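Hypothetical protein (Giardia lamblia, PDB 3I3F) is of unknown function but belongs to the YjgF-like endoribonuclease L-PSP family and binds pentanoic acid in a pocket between its subunits. Local coordinates at residues P21-G30 with G42-S50; L53-T64 with Q126-V134. One frame throughout, in Å; residues are numbered along the deposited sequence. Where two conformers were deposited one is given.

Interaction 1. Residues P21-G30 with G42-S50; sequences PDVVKFENVG and GGSVGIDKS. With LEA (pentanoic acid), chain F.
Phe-26 packs against Val-45 and Ile-47 where two loops of this YjgF-like (endoribonuclease L-PSP) fold run past each other: loop 21-30 leads into strand 32-35, while loop 42-50 leaves strand 38-41 on the way to helix 56-74. Apolar contacts form the middle. With CG anti to its carbonyl carbon (chi1 -53°), the Phe-26 ring swings across so that CZ lies 3.7 Å from Val-45 CG2. Ile-47 CD1 meets the ring at its edge, 3.9 Å from Phe-26 CZ. Both methyls of Val-24 rest on CG2 of the same isoleucine.

The ring and Val-29 also line the pocket of pentanoic acid. Phe-26 CE2 is 3.5 Å from the terminal methyl C6 of the ligand, and Val-29 CG2 is 3.5 Å from C3, nearer the carboxylate, which Gln-126 of the same chain and Arg-118 of the second subunit hydrogen-bond.

Polar contacts are sparser. Lys-49, bent at chi2, lays its chain along the backbone of 21-22 and gives a weak hydrogen bond from NZ to Pro-21 O (3.1 Å). A water accepts from Val-24 N at 2.9 Å and lies within bonding range of Ile-47 O, an atom that accepts from Asn-67 ND2. The type I turn 26-29 is clasped by Lys-25, whose NZ donates to Phe-26 O (2.8 Å, 43° above the carbonyl plane) and to Val-29 O; Val-29 N reaches Phe-26 O from the opposite face. Beside the end of strand 38-41, Gly-42 has no side chain to keep the backbones apart, and its CA makes a C-H...O contact of 3.2 Å with Gly-30 O.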
loop_
_atom_site.group_PDB
_atom_site.type_symbol
_atom_site.label_atom_id
_atom_site.label_comp_id
_atom_site.label_asym_id
_atom_site.label_seq_id
_atom_site.Cartn_x
_atom_site.Cartn_y
_atom_site.Cartn_z
ATOM N N PRO A 21 -1.005 -24.235 -5.121
ATOM C CA PRO A 21 -2.094 -24.915 -5.825
ATOM C C PRO A 21 -3.403 -25.058 -5.034
ATOM O O PRO A 21 -4.426 -25.381 -5.635
ATOM C CB PRO A 21 -1.504 -26.295 -6.147
ATOM C CG PRO A 21 -0.408 -26.489 -5.187
ATOM C CD PRO A 21 0.137 -25.133 -4.868
ATOM N N ASP A 22 -3.368 -24.813 -3.720
ATOM C CA ASP A 22 -4.563 -24.928 -2.877
ATOM C C ASP A 22 -5.242 -23.575 -2.650
ATOM O O ASP A 22 -6.195 -23.475 -1.873
ATOM C CB ASP A 22 -4.207 -25.568 -1.530
ATOM C CG ASP A 22 -5.434 -26.053 -0.769
ATOM O OD1 ASP A 22 -6.452 -26.375 -1.417
ATOM O OD2 ASP A 22 -5.381 -26.108 0.478
ATOM N N VAL A 23 -4.761 -22.533 -3.329
ATOM C CA VAL A 23 -5.351 -21.200 -3.215
ATOM C C VAL A 23 -5.694 -20.662 -4.603
ATOM O O VAL A 23 -4.911 -20.803 -5.546
ATOM C CB VAL A 23 -4.404 -20.220 -2.484
ATOM C CG1 VAL A 23 -5.024 -18.826 -2.398
ATOM C CG2 VAL A 23 -4.071 -20.745 -1.089
ATOM N N VAL A 24 -6.871 -20.050 -4.719
ATOM C CA VAL A 24 -7.333 -19.475 -5.979
ATOM C C VAL A 24 -6.294 -18.520 -6.579
ATOM O O VAL A 24 -5.642 -17.753 -5.863
ATOM C CB VAL A 24 -8.692 -18.745 -5.805
ATOM C CG1 VAL A 24 -8.558 -17.534 -4.884
ATOM C CG2 VAL A 24 -9.264 -18.335 -7.154
ATOM N N LYS A 25 -6.145 -18.596 -7.898
ATOM C CA LYS A 25 -5.193 -17.784 -8.646
ATOM C C LYS A 25 -5.976 -16.964 -9.668
ATOM O O LYS A 25 -6.789 -17.513 -10.410
ATOM C CB LYS A 25 -4.177 -18.698 -9.343
ATOM C CG LYS A 25 -3.204 -18.000 -10.291
ATOM C CD LYS A 25 -2.291 -17.038 -9.558
ATOM C CE LYS A 25 -1.245 -16.439 -10.486
ATOM N NZ LYS A 25 -1.839 -15.533 -11.508
ATOM N N PHE A 26 -5.739 -15.654 -9.690
ATOM C CA PHE A 26 -6.422 -14.752 -10.618
ATOM C C PHE A 26 -5.492 -14.381 -11.770
ATOM O O PHE A 26 -4.307 -14.118 -11.557
ATOM C CB PHE A 26 -6.908 -13.497 -9.887
ATOM C CG PHE A 26 -7.743 -13.792 -8.672
ATOM C CD1 PHE A 26 -9.004 -14.355 -8.802
ATOM C CD2 PHE A 26 -7.265 -13.515 -7.397
ATOM C CE1 PHE A 26 -9.779 -14.636 -7.680
ATOM C CE2 PHE A 26 -8.032 -13.792 -6.271
ATOM C CZ PHE A 26 -9.289 -14.353 -6.414
ATOM N N GLU A 27 -6.043 -14.353 -12.984
ATOM C CA GLU A 27 -5.269 -14.144 -14.215
ATOM C C GLU A 27 -4.324 -12.946 -14.167
ATOM O O GLU A 27 -3.172 -13.044 -14.591
ATOM C CB GLU A 27 -6.212 -13.971 -15.415
ATOM C CG GLU A 27 -5.480 -13.730 -16.742
ATOM C CD GLU A 27 -6.406 -13.609 -17.940
ATOM O OE1 GLU A 27 -7.591 -13.261 -17.763
ATOM O OE2 GLU A 27 -5.934 -13.852 -19.071
ATOM N N ASN A 28 -4.821 -11.818 -13.669
ATOM C CA ASN A 28 -4.065 -10.562 -13.697
ATOM C C ASN A 28 -3.144 -10.365 -12.497
ATOM O O ASN A 28 -2.397 -9.387 -12.453
ATOM C CB ASN A 28 -5.026 -9.370 -13.762
ATOM C CG ASN A 28 -5.958 -9.425 -14.957
ATOM O OD1 ASN A 28 -5.563 -9.827 -16.053
ATOM N ND2 ASN A 28 -7.202 -9.010 -14.752
ATOM N N VAL A 29 -3.191 -11.287 -11.538
ATOM C CA VAL A 29 -2.652 -11.048 -10.205
ATOM C C VAL A 29 -1.601 -12.076 -9.801
ATOM O O VAL A 29 -1.898 -13.265 -9.672
ATOM C CB VAL A 29 -3.791 -11.074 -9.161
ATOM C CG1 VAL A 29 -3.274 -10.694 -7.775
ATOM C CG2 VAL A 29 -4.924 -10.152 -9.586
ATOM N N GLY A 30 -0.370 -11.613 -9.597
ATOM C CA GLY A 30 0.655 -12.443 -8.981
ATOM C C GLY A 30 0.187 -12.806 -7.587
ATOM O O GLY A 30 -0.188 -11.933 -6.805
ATOM N N GLY A 42 -0.226 -10.958 -3.610
ATOM C CA GLY A 42 -1.274 -10.242 -4.323
ATOM C C GLY A 42 -2.515 -10.164 -3.453
ATOM O O GLY A 42 -2.590 -10.813 -2.403
ATOM N N GLY A 43 -3.489 -9.372 -3.881
ATOM C CA GLY A 43 -4.721 -9.196 -3.117
ATOM C C GLY A 43 -5.377 -10.522 -2.788
ATOM O O GLY A 43 -5.456 -11.409 -3.643
ATOM N N SER A 44 -5.817 -10.663 -1.539
ATOM C CA SER A 44 -6.490 -11.873 -1.074
ATOM C C SER A 44 -7.945 -11.566 -0.755
ATOM O O SER A 44 -8.250 -10.538 -0.146
ATOM C CB SER A 44 -5.792 -12.431 0.164
ATOM O OG SER A 44 -4.464 -12.821 -0.138
ATOM N N VAL A 45 -8.834 -12.464 -1.167
ATOM C CA VAL A 45 -10.268 -12.295 -0.985
ATOM C C VAL A 45 -10.889 -13.624 -0.570
ATOM O O VAL A 45 -10.219 -14.662 -0.587
ATOM C CB VAL A 45 -10.926 -11.767 -2.280
ATOM C CG1 VAL A 45 -10.394 -10.372 -2.611
ATOM C CG2 VAL A 45 -10.685 -12.731 -3.437
ATOM N N GLY A 46 -12.166 -13.588 -0.201
ATOM C CA GLY A 46 -12.840 -14.748 0.380
ATOM C C GLY A 46 -13.358 -15.761 -0.624
ATOM O O GLY A 46 -14.509 -16.191 -0.538
ATOM N N ILE A 47 -12.500 -16.152 -1.564
ATOM C CA ILE A 47 -12.834 -17.121 -2.603
ATOM C C ILE A 47 -12.011 -18.382 -2.363
ATOM O O ILE A 47 -10.802 -18.303 -2.136
ATOM C CB ILE A 47 -12.534 -16.544 -4.003
ATOM C CG1 ILE A 47 -13.436 -15.334 -4.274
ATOM C CG2 ILE A 47 -12.727 -17.608 -5.082
ATOM C CD1 ILE A 47 -13.104 -14.580 -5.543
ATOM N N ASP A 48 -12.667 -19.543 -2.398
ATOM C CA ASP A 48 -11.979 -20.813 -2.151
ATOM C C ASP A 48 -11.355 -21.345 -3.444
ATOM O O ASP A 48 -11.495 -20.729 -4.503
ATOM C CB ASP A 48 -12.910 -21.843 -1.478
ATOM C CG ASP A 48 -14.109 -22.228 -2.333
ATOM O OD1 ASP A 48 -14.027 -22.177 -3.575
ATOM O OD2 ASP A 48 -15.147 -22.597 -1.738
ATOM N N LYS A 49 -10.657 -22.475 -3.350
ATOM C CA LYS A 49 -9.925 -23.032 -4.494
ATOM C C LYS A 49 -10.836 -23.358 -5.685
ATOM O O LYS A 49 -10.416 -23.233 -6.837
ATOM C CB LYS A 49 -9.124 -24.269 -4.062
ATOM C CG LYS A 49 -8.479 -25.064 -5.198
ATOM C CD LYS A 49 -7.498 -24.243 -6.022
ATOM C CE LYS A 49 -7.074 -25.018 -7.259
ATOM N NZ LYS A 49 -6.044 -24.306 -8.055
ATOM N N SER A 50 -12.077 -23.756 -5.409
ATOM C CA SER A 50 -13.042 -24.054 -6.472
ATOM C C SER A 50 -13.527 -22.800 -7.209
ATOM O O SER A 50 -14.208 -22.910 -8.227
ATOM C CB SER A 50 -14.248 -24.822 -5.917
ATOM O OG SER A 50 -15.105 -23.979 -5.164
HETATM C C2 LEA F . -6.977 -7.363 -8.836
HETATM O O2 LEA F . -5.866 -6.847 -8.581
HETATM C C3 LEA F . -7.505 -8.502 -7.992
HETATM C C4 LEA F . -6.620 -8.774 -6.775
HETATM C C5 LEA F . -7.121 -9.927 -5.905
HETATM C C6 LEA F . -8.549 -10.342 -6.195
HETATM O O1 LEA F . -7.688 -6.977 -9.786
HETATM O O HOH W 1 -3.766 -22.327 -7.503
HETATM O O HOH W 2 -4.968 -21.921 -7.981
HETATM O O HOH W 3 -8.619 -20.075 -2.450
#

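Interaction 2. Residues L53-T64 with Q126-V134; sequences LHKGLEEQTRQT and QEGLLVEVV. With LEA (pentanoic acid), chain F.
Gln-60 joins helix 56-74, near its beginning, to the type II turn 126-129 and the residue after it, in the helix-on-sheet layer of the YjgF-like fold. Its side chain, extended beyond CG, uses the amide at both ends. OE1 accepts from Leu-130 N at 2.9 Å in a nearly straight bond (167°) and accepts a second hydrogen bond from a water that also donates to Val-131 O. NE2 spends its two N-H groups on Gly-128 O (3.2 Å) and His-54 O (3.1 Å), both lying in the amide plane, which fixes the rotation of the group. The helix thus holds the loop by a buried side chain with all its polar atoms satisfied.

Around this clamp the packing is mostly apolar. Leu-130 lies across the Gln-60 side chain at about a right angle and sends CD1 to Leu-57 N (3.3 Å), while Leu-53 CD1 meets Leu-129 CD2. Val-131 turns CG1 toward Thr-61 and Thr-64, whose hydroxyls donate back to Leu-57 O and Gln-60 O. On the ligand side, Gln-126 NE2 donates to pentanoic acid O1 (3.1 Å). Farther along the strand, Thr-64 CG2 sits 3.7 Å from Val-133 CG2.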
loop_
_atom_site.group_PDB
_atom_site.type_symbol
_atom_site.label_atom_id
_atom_site.label_comp_id
_atom_site.label_asym_id
_atom_site.label_seq_id
_atom_site.Cartn_x
_atom_site.Cartn_y
_atom_site.Cartn_z
ATOM N N LEU A 53 -17.040 -17.698 -4.222
ATOM C CA LEU A 53 -17.021 -16.602 -3.259
ATOM C C LEU A 53 -17.952 -16.952 -2.103
ATOM O O LEU A 53 -19.147 -17.171 -2.309
ATOM C CB LEU A 53 -17.478 -15.300 -3.923
ATOM C CG LEU A 53 -17.519 -14.044 -3.045
ATOM C CD1 LEU A 53 -16.125 -13.662 -2.560
ATOM C CD2 LEU A 53 -18.158 -12.895 -3.810
ATOM N N HIS A 54 -17.403 -17.006 -0.893
ATOM C CA HIS A 54 -18.187 -17.369 0.288
ATOM C C HIS A 54 -19.189 -16.272 0.647
ATOM O O HIS A 54 -19.013 -15.109 0.274
ATOM C CB HIS A 54 -17.264 -17.689 1.469
ATOM C CG HIS A 54 -16.582 -19.018 1.352
ATOM N ND1 HIS A 54 -16.339 -19.830 2.439
ATOM C CD2 HIS A 54 -16.121 -19.690 0.271
ATOM C CE1 HIS A 54 -15.741 -20.936 2.034
ATOM N NE2 HIS A 54 -15.600 -20.877 0.722
ATOM N N LYS A 55 -20.243 -16.661 1.361
ATOM C CA LYS A 55 -21.371 -15.777 1.641
ATOM C C LYS A 55 -21.219 -15.059 2.978
ATOM O O LYS A 55 -21.067 -15.696 4.020
ATOM C CB LYS A 55 -22.678 -16.575 1.637
ATOM N N GLY A 56 -21.269 -13.731 2.936
ATOM C CA GLY A 56 -21.236 -12.914 4.143
ATOM C C GLY A 56 -19.837 -12.521 4.571
ATOM O O GLY A 56 -18.847 -13.142 4.175
ATOM N N LEU A 57 -19.771 -11.485 5.401
ATOM C CA LEU A 57 -18.507 -10.919 5.860
ATOM C C LEU A 57 -17.655 -11.943 6.606
ATOM O O LEU A 57 -16.459 -12.057 6.357
ATOM C CB LEU A 57 -18.777 -9.700 6.756
ATOM C CG LEU A 57 -17.597 -8.922 7.355
ATOM C CD1 LEU A 57 -17.050 -9.612 8.606
ATOM C CD2 LEU A 57 -16.493 -8.686 6.328
ATOM N N GLU A 58 -18.276 -12.694 7.510
ATOM C CA GLU A 58 -17.538 -13.633 8.349
ATOM C C GLU A 58 -16.837 -14.725 7.537
ATOM O O GLU A 58 -15.637 -14.945 7.698
ATOM C CB GLU A 58 -18.458 -14.253 9.406
ATOM C CG GLU A 58 -17.779 -15.314 10.260
ATOM C CD GLU A 58 -18.460 -15.545 11.597
ATOM O OE1 GLU A 58 -19.476 -14.883 11.900
ATOM O OE2 GLU A 58 -17.961 -16.399 12.359
ATOM N N GLU A 59 -17.581 -15.399 6.664
ATOM C CA GLU A 59 -17.011 -16.490 5.872
ATOM C C GLU A 59 -15.996 -15.993 4.838
ATOM O O GLU A 59 -14.999 -16.668 4.582
ATOM C CB GLU A 59 -18.116 -17.317 5.208
ATOM C CG GLU A 59 -19.035 -18.032 6.205
ATOM C CD GLU A 59 -18.292 -18.978 7.139
ATOM O OE1 GLU A 59 -17.340 -19.649 6.687
ATOM O OE2 GLU A 59 -18.664 -19.052 8.330
ATOM N N GLN A 60 -16.233 -14.819 4.257
ATOM C CA GLN A 60 -15.234 -14.215 3.370
ATOM C C GLN A 60 -13.953 -13.877 4.129
ATOM O O GLN A 60 -12.856 -14.075 3.611
ATOM C CB GLN A 60 -15.776 -12.965 2.673
ATOM C CG GLN A 60 -16.750 -13.271 1.547
ATOM C CD GLN A 60 -17.113 -12.051 0.716
ATOM O OE1 GLN A 60 -16.348 -11.088 0.628
ATOM N NE2 GLN A 60 -18.283 -12.093 0.090
ATOM N N THR A 61 -14.096 -13.382 5.357
ATOM C CA THR A 61 -12.944 -13.037 6.185
ATOM C C THR A 61 -12.123 -14.275 6.540
ATOM O O THR A 61 -10.900 -14.267 6.401
ATOM C CB THR A 61 -13.373 -12.301 7.470
ATOM O OG1 THR A 61 -14.021 -11.073 7.115
ATOM C CG2 THR A 61 -12.170 -11.998 8.355
ATOM N N ARG A 62 -12.789 -15.341 6.976
ATOM C CA ARG A 62 -12.099 -16.581 7.330
ATOM C C ARG A 62 -11.373 -17.175 6.121
ATOM O O ARG A 62 -10.234 -17.622 6.230
ATOM C CB ARG A 62 -13.080 -17.602 7.914
ATOM C CG ARG A 62 -13.625 -17.222 9.284
ATOM C CD ARG A 62 -14.588 -18.273 9.816
ATOM N NE ARG A 62 -15.136 -17.915 11.122
ATOM C CZ ARG A 62 -14.509 -18.117 12.278
ATOM N NH1 ARG A 62 -13.307 -18.675 12.292
ATOM N NH2 ARG A 62 -15.083 -17.762 13.421
ATOM N N GLN A 63 -12.038 -17.171 4.968
ATOM C CA GLN A 63 -11.443 -17.698 3.740
ATOM C C GLN A 63 -10.244 -16.858 3.287
ATOM O O GLN A 63 -9.241 -17.405 2.833
ATOM C CB GLN A 63 -12.488 -17.786 2.624
ATOM C CG GLN A 63 -11.982 -18.436 1.339
ATOM C CD GLN A 63 -11.640 -19.901 1.526
ATOM O OE1 GLN A 63 -12.497 -20.702 1.896
ATOM N NE2 GLN A 63 -10.386 -20.258 1.272
ATOM N N THR A 64 -10.354 -15.537 3.418
ATOM C CA THR A 64 -9.265 -14.634 3.046
ATOM C C THR A 64 -7.990 -14.934 3.830
ATOM O O THR A 64 -6.913 -15.045 3.248
ATOM C CB THR A 64 -9.661 -13.157 3.252
ATOM O OG1 THR A 64 -10.741 -12.827 2.372
ATOM C CG2 THR A 64 -8.484 -12.229 2.964
ATOM N N GLN A 126 -14.404 -4.912 -5.935
ATOM C CA GLN A 126 -15.005 -5.596 -7.080
ATOM C C GLN A 126 -16.261 -6.361 -6.654
ATOM O O GLN A 126 -16.456 -6.641 -5.468
ATOM C CB GLN A 126 -13.986 -6.522 -7.753
ATOM C CG GLN A 126 -12.863 -5.761 -8.463
ATOM C CD GLN A 126 -11.714 -6.648 -8.905
ATOM O OE1 GLN A 126 -11.856 -7.867 -9.022
ATOM N NE2 GLN A 126 -10.563 -6.034 -9.164
ATOM N N GLU A 127 -17.106 -6.687 -7.630
ATOM C CA GLU A 127 -18.451 -7.220 -7.373
ATOM C C GLU A 127 -18.474 -8.365 -6.355
ATOM O O GLU A 127 -17.727 -9.337 -6.484
ATOM C CB GLU A 127 -19.094 -7.684 -8.686
ATOM C CG GLU A 127 -20.570 -8.043 -8.570
ATOM C CD GLU A 127 -21.215 -8.291 -9.921
ATOM O OE1 GLU A 127 -20.580 -7.979 -10.950
ATOM O OE2 GLU A 127 -22.356 -8.797 -9.952
ATOM N N GLY A 128 -19.322 -8.223 -5.337
ATOM C CA GLY A 128 -19.541 -9.272 -4.336
ATOM C C GLY A 128 -18.570 -9.288 -3.165
ATOM O O GLY A 128 -18.859 -9.896 -2.130
ATOM N N LEU A 129 -17.423 -8.626 -3.316
ATOM C CA LEU A 129 -16.382 -8.646 -2.291
ATOM C C LEU A 129 -16.734 -7.720 -1.131
ATOM O O LEU A 129 -17.034 -6.543 -1.338
ATOM C CB LEU A 129 -15.034 -8.224 -2.884
ATOM C CG LEU A 129 -14.493 -9.059 -4.045
ATOM C CD1 LEU A 129 -13.158 -8.499 -4.516
ATOM C CD2 LEU A 129 -14.351 -10.518 -3.648
ATOM N N LEU A 130 -16.696 -8.263 0.086
ATOM C CA LEU A 130 -16.973 -7.493 1.301
ATOM C C LEU A 130 -15.691 -7.077 2.018
ATOM O O LEU A 130 -15.694 -6.125 2.799
ATOM C CB LEU A 130 -17.850 -8.310 2.252
ATOM C CG LEU A 130 -19.194 -8.765 1.674
ATOM C CD1 LEU A 130 -19.904 -9.694 2.647
ATOM C CD2 LEU A 130 -20.072 -7.571 1.332
ATOM N N VAL A 131 -14.607 -7.806 1.758
ATOM C CA VAL A 131 -13.312 -7.538 2.364
ATOM C C VAL A 131 -12.206 -7.957 1.400
ATOM O O VAL A 131 -12.365 -8.903 0.624
ATOM C CB VAL A 131 -13.149 -8.295 3.711
ATOM C CG1 VAL A 131 -13.368 -9.793 3.521
ATOM C CG2 VAL A 131 -11.780 -8.024 4.327
ATOM N N GLU A 132 -11.097 -7.232 1.442
ATOM C CA GLU A 132 -9.913 -7.592 0.679
ATOM C C GLU A 132 -8.684 -7.205 1.482
ATOM O O GLU A 132 -8.619 -6.104 2.030
ATOM C CB GLU A 132 -9.905 -6.888 -0.678
ATOM C CG GLU A 132 -8.744 -7.311 -1.572
ATOM C CD GLU A 132 -8.859 -6.811 -2.997
ATOM O OE1 GLU A 132 -9.914 -6.248 -3.365
ATOM O OE2 GLU A 132 -7.881 -6.993 -3.755
ATOM N N VAL A 133 -7.726 -8.120 1.569
ATOM C CA VAL A 133 -6.485 -7.873 2.294
ATOM C C VAL A 133 -5.351 -7.794 1.282
ATOM O O VAL A 133 -5.147 -8.718 0.489
ATOM C CB VAL A 133 -6.219 -8.965 3.344
ATOM C CG1 VAL A 133 -4.882 -8.735 4.032
ATOM C CG2 VAL A 133 -7.349 -8.988 4.365
ATOM N N VAL A 134 -4.629 -6.676 1.304
ATOM C CA VAL A 134 -3.622 -6.377 0.293
ATOM C C VAL A 134 -2.309 -5.961 0.943
ATOM O O VAL A 134 -2.252 -5.713 2.149
ATOM C CB VAL A 134 -4.104 -5.260 -0.667
ATOM C CG1 VAL A 134 -5.463 -5.615 -1.268
ATOM C CG2 VAL A 134 -4.174 -3.917 0.046
HETATM C C2 LEA F . -6.977 -7.363 -8.836
HETATM O O2 LEA F . -5.866 -6.847 -8.581
HETATM C C3 LEA F . -7.505 -8.502 -7.992
HETATM C C4 LEA F . -6.620 -8.774 -6.775
HETATM C C5 LEA F . -7.121 -9.927 -5.905
HETATM C C6 LEA F . -8.549 -10.342 -6.195
HETATM O O1 LEA F . -7.688 -6.977 -9.786
HETATM O O HOH W 4 -13.615 -11.237 0.038
#

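How the interactions relate
Interaction 1 closes before interaction 2 opens along the chain, and their centres lie about 12 Å apart. They share a seam: strand 131-139 runs beside strand 38-41 in the mixed sheet, and the pairing continues into 42-50, where Ser-44 N probably bonds to Val-133 O at 2.9 Å. The same loop then turns toward helix 56-74, with Gly-46 O and His-54 N 3.0 Å apart. Side chains also meet, since Val-45 touches Leu-129 and Ile-47 touches Leu-53. Both contacts contribute walls to one pentanoic acid pocket: Phe-26, Val-29 and Gly-43 come from interaction 1, Gln-126 and Glu-132 from interaction 2, and Arg-118 of the second subunit completes this intersubunit site.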